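PDB 3E2V: 3'-5'-exonuclease from Saccharomyces cerevisiae, which is a TatD-type, metal-dependent nuclease that probably incises double-stranded DNA and degrades it from the 3' to the 5' end. Local coordinates for residues A[15-20]-A[299-305]; A[120-124]-A[170-176]. All blocks are in the same frame, centred on the assembly; numbering follows the deposited sequence.

Contact 1. Residues A[15-20]-A[299-305]; sequences YDIGLN and LLETDAP. With MG (magnesium ion), chain E.
Residues 15-20 meet 299-305 in a buried, mainly polar contact at the seam of the TIM barrel, where the first strand, 14-16, comes beside the last, 298-300. Between the two strands direct backbone pairing is slight: Ile-17 N donates weakly to Leu-300 O, and a water links Tyr-15 O to Leu-300 N. Asp-16 ties the chains more firmly. Its CG stands anti to the backbone N (chi1 -172°), which carries the carboxylate across to Thr-302, and Thr-302 OG1 donates to the syn lone pair of Asp-16 OD2 at 2.6 Å. Asp-16 OD1 accepts from Thr-302 N at 2.9 Å and, on the opposite face of the carboxylate, from Gly-18 N, the latter closing an Asx turn. Thr-302 OG1 in turn accepts from Ala-304 N in an ST turn. Further on, Ala-304 O takes two bonds from Asn-20, from the backbone N and, from above the carbonyl plane, from the side-chain ND2 (3.0 Å). Asn-20 ND2 also donates to Asp-303 OD1 at 3.1 Å, with amide and carboxylate planes 74° apart. Asp-303 OD1 binds the magnesium ion at 2.2 Å; His-253 NE2 and waters are further ligands. Asn-20 OD1, bonded to Thr-58 as well, accepts from one of these metal waters at 2.7 Å. These bonds make Asn-20 a second-shell residue, likely to orient both the metal-binding oxygen and a metal-bound water.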
loop_
_atom_site.group_PDB
_atom_site.type_symbol
_atom_site.label_atom_id
_atom_site.label_comp_id
_atom_site.label_asym_id
_atom_site.label_seq_id
_atom_site.Cartn_x
_atom_site.Cartn_y
_atom_site.Cartn_z
ATOM N N TYR A 15 1.226 4.211 -12.426
ATOM C CA TYR A 15 0.314 3.335 -11.718
ATOM C C TYR A 15 0.685 3.457 -10.248
ATOM O O TYR A 15 1.685 2.873 -9.794
ATOM C CB TYR A 15 0.514 1.907 -12.213
ATOM C CG TYR A 15 -0.567 0.903 -11.920
ATOM C CD1 TYR A 15 -0.887 -0.036 -12.895
ATOM C CD2 TYR A 15 -1.219 0.826 -10.679
ATOM C CE1 TYR A 15 -1.834 -1.000 -12.676
ATOM C CE2 TYR A 15 -2.218 -0.154 -10.451
ATOM C CZ TYR A 15 -2.489 -1.066 -11.479
ATOM O OH TYR A 15 -3.436 -2.056 -11.355
ATOM N N ASP A 16 -0.101 4.251 -9.509
ATOM C CA ASP A 16 0.216 4.517 -8.100
ATOM C C ASP A 16 -0.256 3.342 -7.266
ATOM O O ASP A 16 -1.462 3.133 -7.128
ATOM C CB ASP A 16 -0.474 5.812 -7.654
ATOM C CG ASP A 16 -0.054 6.283 -6.264
ATOM O OD1 ASP A 16 0.577 5.516 -5.489
ATOM O OD2 ASP A 16 -0.376 7.458 -5.947
ATOM N N ILE A 17 0.675 2.557 -6.725
ATOM C CA ILE A 17 0.277 1.359 -5.950
ATOM C C ILE A 17 -0.072 1.677 -4.507
ATOM O O ILE A 17 -0.452 0.772 -3.767
ATOM C CB ILE A 17 1.338 0.218 -6.000
ATOM C CG1 ILE A 17 2.597 0.575 -5.209
ATOM C CG2 ILE A 17 1.671 -0.095 -7.456
ATOM C CD1 ILE A 17 3.449 -0.637 -4.801
ATOM N N GLY A 18 0.003 2.960 -4.136
ATOM C CA GLY A 18 -0.197 3.360 -2.747
ATOM C C GLY A 18 -1.016 4.617 -2.596
ATOM O O GLY A 18 -0.509 5.654 -2.155
ATOM N N LEU A 19 -2.291 4.537 -2.946
ATOM C CA LEU A 19 -3.149 5.683 -2.815
ATOM C C LEU A 19 -4.108 5.501 -1.628
ATOM O O LEU A 19 -4.986 4.633 -1.650
ATOM C CB LEU A 19 -3.912 5.902 -4.127
ATOM C CG LEU A 19 -4.954 7.032 -4.148
ATOM C CD1 LEU A 19 -4.351 8.351 -3.681
ATOM C CD2 LEU A 19 -5.506 7.209 -5.540
ATOM N N ASN A 20 -3.942 6.309 -0.581
ATOM C CA ASN A 20 -4.816 6.160 0.592
ATOM C C ASN A 20 -6.053 7.024 0.429
ATOM O O ASN A 20 -6.247 8.010 1.147
ATOM C CB ASN A 20 -4.055 6.559 1.850
ATOM C CG ASN A 20 -2.823 5.725 2.058
ATOM O OD1 ASN A 20 -2.906 4.573 2.486
ATOM N ND2 ASN A 20 -1.648 6.318 1.764
ATOM N N LEU A 299 8.598 -0.718 -7.728
ATOM C CA LEU A 299 7.283 -0.166 -8.060
ATOM C C LEU A 299 7.153 1.223 -7.473
ATOM O O LEU A 299 7.738 1.511 -6.433
ATOM C CB LEU A 299 6.163 -1.059 -7.515
ATOM C CG LEU A 299 6.283 -2.532 -7.916
ATOM C CD1 LEU A 299 5.153 -3.307 -7.271
ATOM C CD2 LEU A 299 6.278 -2.730 -9.445
ATOM N N LEU A 300 6.414 2.094 -8.159
ATOM C CA LEU A 300 6.290 3.488 -7.726
ATOM C C LEU A 300 4.951 3.720 -7.040
ATOM O O LEU A 300 3.928 3.118 -7.399
ATOM C CB LEU A 300 6.394 4.414 -8.943
ATOM C CG LEU A 300 7.709 4.376 -9.715
ATOM C CD1 LEU A 300 7.602 5.203 -11.008
ATOM C CD2 LEU A 300 8.785 4.937 -8.812
ATOM N N GLU A 301 4.958 4.632 -6.070
ATOM C CA GLU A 301 3.762 4.966 -5.299
ATOM C C GLU A 301 3.958 6.322 -4.688
ATOM O O GLU A 301 5.101 6.793 -4.555
ATOM C CB GLU A 301 3.490 3.952 -4.176
ATOM C CG GLU A 301 4.746 3.289 -3.629
ATOM C CD GLU A 301 4.545 2.711 -2.232
ATOM O OE1 GLU A 301 4.107 3.461 -1.338
ATOM O OE2 GLU A 301 4.848 1.525 -2.036
ATOM N N THR A 302 2.846 6.964 -4.329
ATOM C CA THR A 302 2.935 8.245 -3.617
ATOM C C THR A 302 2.724 8.115 -2.113
ATOM O O THR A 302 3.270 8.903 -1.327
ATOM C CB THR A 302 1.914 9.306 -4.116
ATOM O OG1 THR A 302 0.569 8.817 -3.955
ATOM C CG2 THR A 302 2.195 9.730 -5.553
ATOM N N ASP A 303 1.928 7.128 -1.688
ATOM C CA ASP A 303 1.431 7.066 -0.294
ATOM C C ASP A 303 0.584 8.289 0.051
ATOM O O ASP A 303 0.379 8.588 1.240
ATOM C CB ASP A 303 2.568 6.857 0.727
ATOM C CG ASP A 303 2.092 6.145 1.972
ATOM O OD1 ASP A 303 1.249 5.221 1.845
ATOM O OD2 ASP A 303 2.563 6.501 3.079
ATOM N N ALA A 304 0.064 8.965 -0.978
ATOM C CA ALA A 304 -0.755 10.170 -0.731
ATOM C C ALA A 304 -1.868 9.834 0.288
ATOM O O ALA A 304 -2.483 8.760 0.220
ATOM C CB ALA A 304 -1.329 10.663 -2.008
ATOM N N PRO A 305 -2.141 10.729 1.243
ATOM C CA PRO A 305 -1.671 12.110 1.353
ATOM C C PRO A 305 -0.320 12.303 2.035
ATOM O O PRO A 305 0.078 13.451 2.264
ATOM C CB PRO A 305 -2.755 12.753 2.215
ATOM C CG PRO A 305 -3.083 11.661 3.201
ATOM C CD PRO A 305 -3.056 10.371 2.356
HETATM MG MG MG E . 1.207 3.525 3.321
HETATM O O HOH W 1 4.371 1.689 -10.147
HETATM O O HOH W 2 -0.683 2.978 2.717
HETATM O O HOH W 3 0.252 4.819 4.610
HETATM O O HOH W 4 2.918 3.994 4.267
HETATM O O HOH W 5 1.284 1.736 5.176
#

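Contact 2. Residues A[120-124]-A[170-176]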
loop_
_atom_site.group_PDB
_atom_site.type_symbol
_atom_site.label_atom_id
_atom_site.label_comp_id
_atom_site.label_asym_id
_atom_site.label_seq_id
_atom_site.Cartn_x
_atom_site.Cartn_y
_atom_site.Cartn_z
ATOM N N ASN A 120 -3.547 -3.401 25.376
ATOM C CA ASN A 120 -2.854 -4.001 24.235
ATOM C C ASN A 120 -2.073 -5.246 24.635
ATOM O O ASN A 120 -2.065 -6.249 23.905
ATOM C CB ASN A 120 -1.908 -2.994 23.570
ATOM C CG ASN A 120 -2.641 -1.872 22.852
ATOM O OD1 ASN A 120 -3.811 -1.994 22.506
ATOM N ND2 ASN A 120 -1.941 -0.774 22.616
ATOM N N GLU A 121 -1.411 -5.164 25.789
ATOM C CA GLU A 121 -0.544 -6.233 26.275
ATOM C C GLU A 121 -1.369 -7.437 26.708
ATOM O O GLU A 121 -0.901 -8.586 26.608
ATOM C CB GLU A 121 0.348 -5.715 27.412
ATOM C CG GLU A 121 1.412 -6.691 27.927
ATOM C CD GLU A 121 2.364 -7.198 26.846
ATOM O OE1 GLU A 121 2.587 -6.494 25.836
ATOM O OE2 GLU A 121 2.905 -8.312 27.018
ATOM N N SER A 122 -2.605 -7.188 27.140
ATOM C CA SER A 122 -3.456 -8.254 27.653
ATOM C C SER A 122 -4.114 -9.103 26.577
ATOM O O SER A 122 -4.582 -10.205 26.849
ATOM C CB SER A 122 -4.572 -7.654 28.514
ATOM O OG SER A 122 -5.548 -7.011 27.705
ATOM N N LEU A 123 -4.160 -8.595 25.351
ATOM C CA LEU A 123 -5.055 -9.174 24.345
ATOM C C LEU A 123 -4.617 -10.536 23.837
ATOM O O LEU A 123 -5.453 -11.427 23.650
ATOM C CB LEU A 123 -5.273 -8.209 23.175
ATOM C CG LEU A 123 -6.139 -6.973 23.425
ATOM C CD1 LEU A 123 -6.293 -6.223 22.121
ATOM C CD2 LEU A 123 -7.500 -7.319 24.009
ATOM N N TYR A 124 -3.317 -10.708 23.613
ATOM C CA TYR A 124 -2.848 -11.972 23.054
ATOM C C TYR A 124 -3.224 -13.156 23.936
ATOM O O TYR A 124 -3.793 -14.134 23.455
ATOM C CB TYR A 124 -1.342 -11.966 22.817
ATOM C CG TYR A 124 -0.875 -13.243 22.167
ATOM C CD1 TYR A 124 -1.395 -13.639 20.940
ATOM C CD2 TYR A 124 0.076 -14.053 22.775
ATOM C CE1 TYR A 124 -0.992 -14.809 20.334
ATOM C CE2 TYR A 124 0.497 -15.241 22.163
ATOM C CZ TYR A 124 -0.041 -15.601 20.941
ATOM O OH TYR A 124 0.348 -16.775 20.307
ATOM N N HIS A 170 2.357 0.909 20.224
ATOM C CA HIS A 170 1.298 1.591 20.958
ATOM C C HIS A 170 -0.096 1.297 20.421
ATOM O O HIS A 170 -1.085 1.530 21.121
ATOM C CB HIS A 170 1.556 3.090 21.093
ATOM C CG HIS A 170 1.727 3.807 19.799
ATOM N ND1 HIS A 170 2.827 3.624 18.992
ATOM C CD2 HIS A 170 0.973 4.758 19.199
ATOM C CE1 HIS A 170 2.737 4.418 17.942
ATOM N NE2 HIS A 170 1.615 5.108 18.036
ATOM N N TYR A 171 -0.164 0.773 19.195
ATOM C CA TYR A 171 -1.422 0.368 18.576
ATOM C C TYR A 171 -1.744 -1.115 18.778
ATOM O O TYR A 171 -2.914 -1.486 18.907
ATOM C CB TYR A 171 -1.415 0.674 17.085
ATOM C CG TYR A 171 -1.540 2.137 16.726
ATOM C CD1 TYR A 171 -2.348 3.002 17.474
ATOM C CD2 TYR A 171 -0.883 2.646 15.615
ATOM C CE1 TYR A 171 -2.480 4.356 17.122
ATOM C CE2 TYR A 171 -1.005 3.992 15.258
ATOM C CZ TYR A 171 -1.802 4.832 16.015
ATOM O OH TYR A 171 -1.918 6.159 15.644
ATOM N N SER A 172 -0.709 -1.954 18.763
ATOM C CA SER A 172 -0.910 -3.400 18.888
ATOM C C SER A 172 0.376 -4.048 19.356
ATOM O O SER A 172 1.460 -3.595 19.005
ATOM C CB SER A 172 -1.328 -3.986 17.535
ATOM O OG SER A 172 -0.349 -3.692 16.559
ATOM N N SER A 173 0.253 -5.108 20.150
ATOM C CA SER A 173 1.431 -5.812 20.621
ATOM C C SER A 173 2.137 -6.593 19.519
ATOM O O SER A 173 1.522 -6.977 18.510
ATOM C CB SER A 173 1.040 -6.775 21.730
ATOM O OG SER A 173 0.274 -7.841 21.205
ATOM N N LYS A 174 3.423 -6.864 19.733
ATOM C CA LYS A 174 4.176 -7.685 18.793
ATOM C C LYS A 174 3.498 -9.033 18.559
ATOM O O LYS A 174 3.400 -9.512 17.430
ATOM C CB LYS A 174 5.613 -7.885 19.300
ATOM C CG LYS A 174 6.504 -8.600 18.298
ATOM C CD LYS A 174 7.975 -8.633 18.736
ATOM C CE LYS A 174 8.228 -9.655 19.810
ATOM N NZ LYS A 174 9.682 -9.605 20.213
ATOM N N GLU A 175 3.037 -9.651 19.637
ATOM C CA GLU A 175 2.441 -10.982 19.529
ATOM C C GLU A 175 1.145 -10.932 18.702
ATOM O O GLU A 175 0.879 -11.809 17.851
ATOM C CB GLU A 175 2.158 -11.548 20.928
ATOM C CG GLU A 175 3.398 -11.832 21.807
ATOM C CD GLU A 175 4.166 -10.579 22.267
ATOM O OE1 GLU A 175 3.563 -9.507 22.520
ATOM O OE2 GLU A 175 5.409 -10.669 22.384
ATOM N N MET A 176 0.332 -9.900 18.925
ATOM C CA MET A 176 -0.907 -9.761 18.150
ATOM C C MET A 176 -0.597 -9.500 16.674
ATOM O O MET A 176 -1.276 -10.030 15.784
ATOM C CB MET A 176 -1.776 -8.650 18.713
ATOM C CG MET A 176 -2.549 -9.033 19.995
ATOM S SD MET A 176 -3.973 -10.161 19.753
ATOM C CE MET A 176 -5.025 -9.152 18.704
HETATM O O HOH W 6 -2.526 -5.534 21.003
HETATM O O HOH W 7 -1.076 -8.722 23.387
HETATM O O HOH W 8 1.418 -9.582 24.332
HETATM O O HOH W 9 4.344 -7.458 24.010
#
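Asn-120 O is approached by two waters that join it to Ser-173. One donates to Asn-120 O at 3.0 Å and accepts from Ser-173 N; the other, 2.7 Å from Asn-120 O, accepts from Tyr-124 N and also lies 2.7 Å from Ser-173 OG. This second water sits in a turn of helix 118-129, between the carbonyl and the amide four residues on, where a direct helical bond would otherwise run. The Asn-120 side chain reaches across to the loop before the second helix, with Asn-120 ND2 giving a weak, bent bond to His-170 O (2.9 Å, 120°), while OD1 is held by Asn-95 ND2. An alanine at this place would remove both amide bonds and is likely to leave His-170 O and Asn-95 ND2 without these partners, the loop less firmly tied to the helix. Ser-173 is the N-cap of helix 174-187, which follows the fourth strand of the barrel. With chi1 at 69°, Ser-173 OG lies between the backbone N and the carbonyl carbon and accepts from Met-176 N at 3.1 Å. One helical turn on from Asn-120, Tyr-124 lays one ring face against Glu-175 in a CH-pi contact, Glu-175 CB standing 3.9 Å from the ring centroid. The folded side chain of Met-176 sets SD against Tyr-124 CA (3.9 Å), near the plane of the ring at its edge, and beside Leu-123 CB. A further water donates to Glu-121 OE1 and Glu-175 OE1, probably easing the repulsion between these two carboxylates, whose OE1 atoms are 4.6 Å apart.

Contact 2 is nested along the chain inside the long loop that contact 1 closes, yet the two do not touch: their centres are about 29 Å apart and their nearest atoms about 13 Å. Contact 1 is buried near the middle of the chain, its centre about 7 Å from that of the chain, whereas contact 2 is peripheral, at about 23 Å. The metal site belongs to the former. Besides supplying Asp-303, it places the side chain of Glu-301 about 3 Å from that of His-253 and Asn-20 about 4 Å from Glu-161, a known magnesium-binding residue of this protein that does not bind the metal here. Contact 2 comes nearest through Tyr-171, whose side chain remains about 12 Å from both Glu-161 and the bound magnesium.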